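Pentafunctional AROM polypeptide (Schizosaccharomyces pombe, PDB 5SWV) carries out five consecutive steps of the shikimate pathway, the portion in this crystal comprising its dehydroquinate dehydratase and shikimate dehydrogenase domains. Local coordinates at residues A[89-101]-A[113-126]. Numbering follows the deposited sequence.
Sequences FPNDKEEEAKELM and DVELGWSSETINIL
The carboxylate of E94 reaches the start of helix 120-126 and takes three hydrogen bonds there. OE1 accepts from both hydroxyls, S119 OG and T122 OG1, and the two donors come in from the same face of the carboxylate, T122 OG1 51° out of its plane. E94 OE2 takes the backbone N-H of S119 at 2.9 Å, a nearly straight bond. With CG anti to the backbone N (chi1 177°) and the chain extended beyond it, E94 reaches across from one helix to the start of the other. S119 is itself the N-cap of helix 120-126, its OG accepting from T122 N at 3.1 Å, so E94 grips the capping residue through both its N-H and its hydroxyl. A water extends the polar side, donating to T122 OG1 and to E95 OE2, while E95 OE1 makes a salt bridge to K98 NZ.

Both helices belong to the TIM barrel of the type I dehydroquinase. Strand 76-79, helix 94-106 and strand 111-115 form a beta-alpha-beta unit, and the chain then turns through E115-W118 into the next helix; the segments 94-101 and 120-126 run almost parallel, their axes 10° apart in direction and 10.5 Å at closest approach.

Apolar packing centres on W118, whose indole lies against the first turn of helix 94-101. E94 CG sits 3.5 Å from W118 CE3, with carboxylate and ring nearly perpendicular, and A97 CB touches W118 CZ2 at 3.5 Å. M101 adds an oblique Met-aromatic contact to the five-membered ring, and its CE also meets L126 CD1 at 3.6 Å. Toward the barrel wall M101 SD faces V114 CG2, and farther out the aliphatic part of K98 lies across T122, its CD 3.7 Å from T122 CG2.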
loop_
_atom_site.group_PDB
_atom_site.type_symbol
_atom_site.label_atom_id
_atom_site.label_comp_id
_atom_site.label_asym_id
_atom_site.label_seq_id
_atom_site.Cartn_x
_atom_site.Cartn_y
_atom_site.Cartn_z
ATOM N N PHE A 89 8.896 13.232 -25.104
ATOM C CA PHE A 89 10.104 13.973 -24.832
ATOM C C PHE A 89 10.946 13.956 -26.087
ATOM O O PHE A 89 11.103 12.908 -26.690
ATOM C CB PHE A 89 10.881 13.351 -23.649
ATOM C CG PHE A 89 11.927 14.258 -23.045
ATOM C CD1 PHE A 89 11.607 15.109 -21.993
ATOM C CD2 PHE A 89 13.237 14.238 -23.510
ATOM C CE1 PHE A 89 12.573 15.940 -21.422
ATOM C CE2 PHE A 89 14.215 15.058 -22.947
ATOM C CZ PHE A 89 13.881 15.914 -21.905
ATOM N N PRO A 90 11.503 15.112 -26.479
ATOM C CA PRO A 90 12.348 15.153 -27.668
ATOM C C PRO A 90 13.598 14.286 -27.547
ATOM O O PRO A 90 14.263 14.309 -26.523
ATOM C CB PRO A 90 12.754 16.616 -27.754
ATOM C CG PRO A 90 11.769 17.352 -26.907
ATOM C CD PRO A 90 11.420 16.423 -25.818
ATOM N N ASN A 91 13.911 13.542 -28.597
ATOM C CA ASN A 91 15.110 12.706 -28.623
ATOM C C ASN A 91 16.409 13.483 -28.694
ATOM O O ASN A 91 17.437 12.965 -28.271
ATOM C CB ASN A 91 15.078 11.728 -29.804
ATOM C CG ASN A 91 14.032 10.654 -29.634
ATOM O OD1 ASN A 91 14.154 9.784 -28.776
ATOM N ND2 ASN A 91 12.996 10.708 -30.453
ATOM N N ASP A 92 16.381 14.695 -29.250
ATOM C CA ASP A 92 17.628 15.436 -29.441
ATOM C C ASP A 92 18.163 16.036 -28.140
ATOM O O ASP A 92 19.317 16.414 -28.102
ATOM C CB ASP A 92 17.578 16.470 -30.598
ATOM C CG ASP A 92 16.342 17.383 -30.563
ATOM O OD1 ASP A 92 15.900 17.795 -29.474
ATOM O OD2 ASP A 92 15.794 17.702 -31.647
ATOM N N LYS A 93 17.348 16.061 -27.080
ATOM C CA LYS A 93 17.650 16.794 -25.854
ATOM C C LYS A 93 18.142 15.902 -24.713
ATOM O O LYS A 93 17.568 15.864 -23.627
ATOM C CB LYS A 93 16.420 17.591 -25.454
ATOM C CG LYS A 93 16.307 18.854 -26.273
ATOM C CD LYS A 93 15.019 19.607 -25.987
ATOM C CE LYS A 93 15.247 21.118 -25.943
ATOM N NZ LYS A 93 16.032 21.646 -27.104
ATOM N N GLU A 94 19.236 15.201 -24.981
ATOM C CA GLU A 94 19.798 14.239 -24.047
ATOM C C GLU A 94 20.357 14.897 -22.805
ATOM O O GLU A 94 20.179 14.375 -21.700
ATOM C CB GLU A 94 20.894 13.427 -24.725
ATOM C CG GLU A 94 21.592 12.432 -23.817
ATOM C CD GLU A 94 22.589 11.588 -24.567
ATOM O OE1 GLU A 94 23.796 11.747 -24.334
ATOM O OE2 GLU A 94 22.171 10.769 -25.397
ATOM N N GLU A 95 21.045 16.023 -22.972
ATOM C CA GLU A 95 21.649 16.699 -21.826
ATOM C C GLU A 95 20.573 17.100 -20.807
ATOM O O GLU A 95 20.773 16.970 -19.595
ATOM C CB GLU A 95 22.504 17.895 -22.271
ATOM C CG GLU A 95 23.726 17.516 -23.110
ATOM C CD GLU A 95 24.575 16.379 -22.508
ATOM O OE1 GLU A 95 25.107 16.542 -21.381
ATOM O OE2 GLU A 95 24.715 15.309 -23.160
ATOM N N GLU A 96 19.417 17.524 -21.305
ATOM C CA GLU A 96 18.328 17.962 -20.441
ATOM C C GLU A 96 17.664 16.772 -19.719
ATOM O O GLU A 96 17.264 16.871 -18.553
ATOM C CB GLU A 96 17.305 18.777 -21.238
ATOM C CG GLU A 96 17.788 20.156 -21.695
ATOM C CD GLU A 96 18.703 20.185 -22.937
ATOM O OE1 GLU A 96 18.722 19.245 -23.787
ATOM O OE2 GLU A 96 19.423 21.205 -23.073
ATOM N N ALA A 97 17.573 15.646 -20.411
ATOM C CA ALA A 97 17.113 14.406 -19.801
ATOM C C ALA A 97 18.064 13.936 -18.713
ATOM O O ALA A 97 17.638 13.589 -17.611
ATOM C CB ALA A 97 16.975 13.333 -20.857
ATOM N N LYS A 98 19.358 13.930 -19.028
ATOM C CA LYS A 98 20.397 13.515 -18.066
ATOM C C LYS A 98 20.350 14.349 -16.803
ATOM O O LYS A 98 20.339 13.802 -15.701
ATOM C CB LYS A 98 21.771 13.629 -18.698
ATOM C CG LYS A 98 22.938 13.402 -17.756
ATOM C CD LYS A 98 24.217 13.123 -18.536
ATOM C CE LYS A 98 24.722 14.327 -19.323
ATOM N NZ LYS A 98 25.508 15.213 -18.433
ATOM N N GLU A 99 20.298 15.666 -16.986
ATOM C CA GLU A 99 20.147 16.594 -15.876
ATOM C C GLU A 99 18.942 16.239 -15.032
ATOM O O GLU A 99 19.045 16.229 -13.814
ATOM C CB GLU A 99 19.992 18.023 -16.367
ATOM C CG GLU A 99 20.112 19.058 -15.258
ATOM C CD GLU A 99 19.729 20.473 -15.683
ATOM O OE1 GLU A 99 18.997 20.637 -16.701
ATOM O OE2 GLU A 99 20.155 21.425 -14.975
ATOM N N LEU A 100 17.809 15.940 -15.668
ATOM C CA LEU A 100 16.588 15.606 -14.929
ATOM C C LEU A 100 16.719 14.294 -14.170
ATOM O O LEU A 100 16.305 14.203 -13.013
ATOM C CB LEU A 100 15.348 15.577 -15.839
ATOM C CG LEU A 100 14.704 16.944 -16.154
ATOM C CD1 LEU A 100 13.845 16.893 -17.422
ATOM C CD2 LEU A 100 13.882 17.462 -14.978
ATOM N N MET A 101 17.304 13.291 -14.807
ATOM C CA MET A 101 17.427 11.981 -14.178
ATOM C C MET A 101 18.398 12.014 -12.995
ATOM O O MET A 101 18.150 11.392 -11.969
ATOM C CB MET A 101 17.818 10.909 -15.214
ATOM C CG MET A 101 16.689 10.581 -16.188
ATOM S SD MET A 101 17.094 9.331 -17.429
ATOM C CE MET A 101 18.014 10.259 -18.646
ATOM N N ASP A 113 13.817 5.141 -15.146
ATOM C CA ASP A 113 13.834 4.512 -16.456
ATOM C C ASP A 113 14.842 5.234 -17.314
ATOM O O ASP A 113 14.710 6.454 -17.557
ATOM C CB ASP A 113 12.453 4.575 -17.120
ATOM C CG ASP A 113 12.352 3.677 -18.364
ATOM O OD1 ASP A 113 13.046 3.946 -19.381
ATOM O OD2 ASP A 113 11.550 2.714 -18.342
ATOM N N VAL A 114 15.835 4.486 -17.777
ATOM C CA VAL A 114 16.865 5.024 -18.630
ATOM C C VAL A 114 16.782 4.317 -19.974
ATOM O O VAL A 114 17.081 3.141 -20.076
ATOM C CB VAL A 114 18.247 4.819 -17.995
ATOM C CG1 VAL A 114 19.352 5.362 -18.891
ATOM C CG2 VAL A 114 18.298 5.479 -16.627
ATOM N N GLU A 115 16.373 5.049 -21.005
ATOM C CA GLU A 115 16.264 4.504 -22.357
ATOM C C GLU A 115 17.610 4.141 -22.947
ATOM O O GLU A 115 18.589 4.902 -22.851
ATOM C CB GLU A 115 15.599 5.498 -23.300
ATOM C CG GLU A 115 14.135 5.739 -22.986
ATOM C CD GLU A 115 13.471 6.651 -23.996
ATOM O OE1 GLU A 115 14.159 7.114 -24.932
ATOM O OE2 GLU A 115 12.256 6.913 -23.870
ATOM N N LEU A 116 17.636 2.997 -23.618
ATOM C CA LEU A 116 18.852 2.507 -24.249
ATOM C C LEU A 116 19.159 3.254 -25.576
ATOM O O LEU A 116 20.097 2.902 -26.290
ATOM C CB LEU A 116 18.747 0.980 -24.437
ATOM C CG LEU A 116 18.733 0.198 -23.108
ATOM C CD1 LEU A 116 17.942 -1.100 -23.149
ATOM C CD2 LEU A 116 20.144 -0.096 -22.648
ATOM N N GLY A 117 18.354 4.266 -25.909
ATOM C CA GLY A 117 18.671 5.190 -26.994
ATOM C C GLY A 117 19.581 6.325 -26.606
ATOM O O GLY A 117 20.081 6.997 -27.485
ATOM N N TRP A 118 19.773 6.562 -25.303
ATOM C CA TRP A 118 20.712 7.589 -24.836
ATOM C C TRP A 118 22.162 7.108 -25.009
ATOM O O TRP A 118 22.432 5.904 -24.976
ATOM C CB TRP A 118 20.497 7.931 -23.361
ATOM C CG TRP A 118 19.144 8.442 -22.971
ATOM C CD1 TRP A 118 18.339 7.931 -21.993
ATOM C CD2 TRP A 118 18.456 9.581 -23.500
ATOM N NE1 TRP A 118 17.187 8.675 -21.888
ATOM C CE2 TRP A 118 17.232 9.690 -22.811
ATOM C CE3 TRP A 118 18.747 10.510 -24.493
ATOM C CZ2 TRP A 118 16.300 10.692 -23.087
ATOM C CZ3 TRP A 118 17.814 11.513 -24.770
ATOM C CH2 TRP A 118 16.609 11.590 -24.067
ATOM N N SER A 119 23.094 8.041 -25.173
ATOM C CA SER A 119 24.496 7.689 -25.353
ATOM C C SER A 119 25.012 6.861 -24.179
ATOM O O SER A 119 24.526 6.969 -23.053
ATOM C CB SER A 119 25.370 8.947 -25.509
ATOM O OG SER A 119 25.405 9.707 -24.316
ATOM N N SER A 120 26.001 6.030 -24.467
ATOM C CA SER A 120 26.614 5.198 -23.456
ATOM C C SER A 120 27.351 6.070 -22.450
ATOM O O SER A 120 27.470 5.706 -21.280
ATOM C CB SER A 120 27.562 4.192 -24.104
ATOM O OG SER A 120 28.512 4.849 -24.927
ATOM N N GLU A 121 27.833 7.225 -22.899
ATOM C CA GLU A 121 28.402 8.215 -22.000
ATOM C C GLU A 121 27.376 8.640 -20.958
ATOM O O GLU A 121 27.671 8.633 -19.761
ATOM C CB GLU A 121 28.936 9.450 -22.762
ATOM C CG GLU A 121 29.815 10.373 -21.894
ATOM C CD GLU A 121 30.158 11.706 -22.541
ATOM O OE1 GLU A 121 30.645 12.605 -21.822
ATOM O OE2 GLU A 121 29.931 11.864 -23.758
ATOM N N THR A 122 26.178 8.999 -21.414
ATOM C CA THR A 122 25.126 9.473 -20.516
ATOM C C THR A 122 24.658 8.357 -19.598
ATOM O O THR A 122 24.477 8.581 -18.407
ATOM C CB THR A 122 23.950 10.090 -21.296
ATOM O OG1 THR A 122 24.351 11.368 -21.796
ATOM C CG2 THR A 122 22.717 10.278 -20.421
ATOM N N ILE A 123 24.494 7.160 -20.142
ATOM C CA ILE A 123 24.025 6.030 -19.357
ATOM C C ILE A 123 24.976 5.744 -18.206
ATOM O O ILE A 123 24.545 5.542 -17.069
ATOM C CB ILE A 123 23.868 4.761 -20.221
ATOM C CG1 ILE A 123 22.711 4.930 -21.197
ATOM C CG2 ILE A 123 23.588 3.544 -19.349
ATOM C CD1 ILE A 123 22.708 3.888 -22.281
ATOM N N ASN A 124 26.268 5.729 -18.521
ATOM C CA ASN A 124 27.321 5.528 -17.527
ATOM C C ASN A 124 27.342 6.608 -16.441
ATOM O O ASN A 124 27.375 6.303 -15.247
ATOM C CB ASN A 124 28.671 5.492 -18.237
ATOM C CG ASN A 124 29.801 5.025 -17.342
ATOM O OD1 ASN A 124 29.655 4.107 -16.540
ATOM N ND2 ASN A 124 30.940 5.630 -17.512
ATOM N N ILE A 125 27.312 7.872 -16.851
ATOM C CA ILE A 125 27.222 8.965 -15.889
ATOM C C ILE A 125 26.024 8.784 -14.947
ATOM O O ILE A 125 26.146 9.010 -13.747
ATOM C CB ILE A 125 27.133 10.313 -16.600
ATOM C CG1 ILE A 125 28.485 10.650 -17.224
ATOM C CG2 ILE A 125 26.715 11.422 -15.641
ATOM C CD1 ILE A 125 28.409 11.710 -18.312
ATOM N N LEU A 126 24.873 8.389 -15.484
ATOM C CA LEU A 126 23.703 8.147 -14.645
ATOM C C LEU A 126 23.942 6.951 -13.749
ATOM O O LEU A 126 23.565 6.972 -12.586
ATOM C CB LEU A 126 22.444 7.921 -15.475
ATOM C CG LEU A 126 21.953 9.107 -16.320
ATOM C CD1 LEU A 126 20.937 8.650 -17.372
ATOM C CD2 LEU A 126 21.378 10.216 -15.447
HETATM O O HOH W 1 26.298 13.018 -22.218
#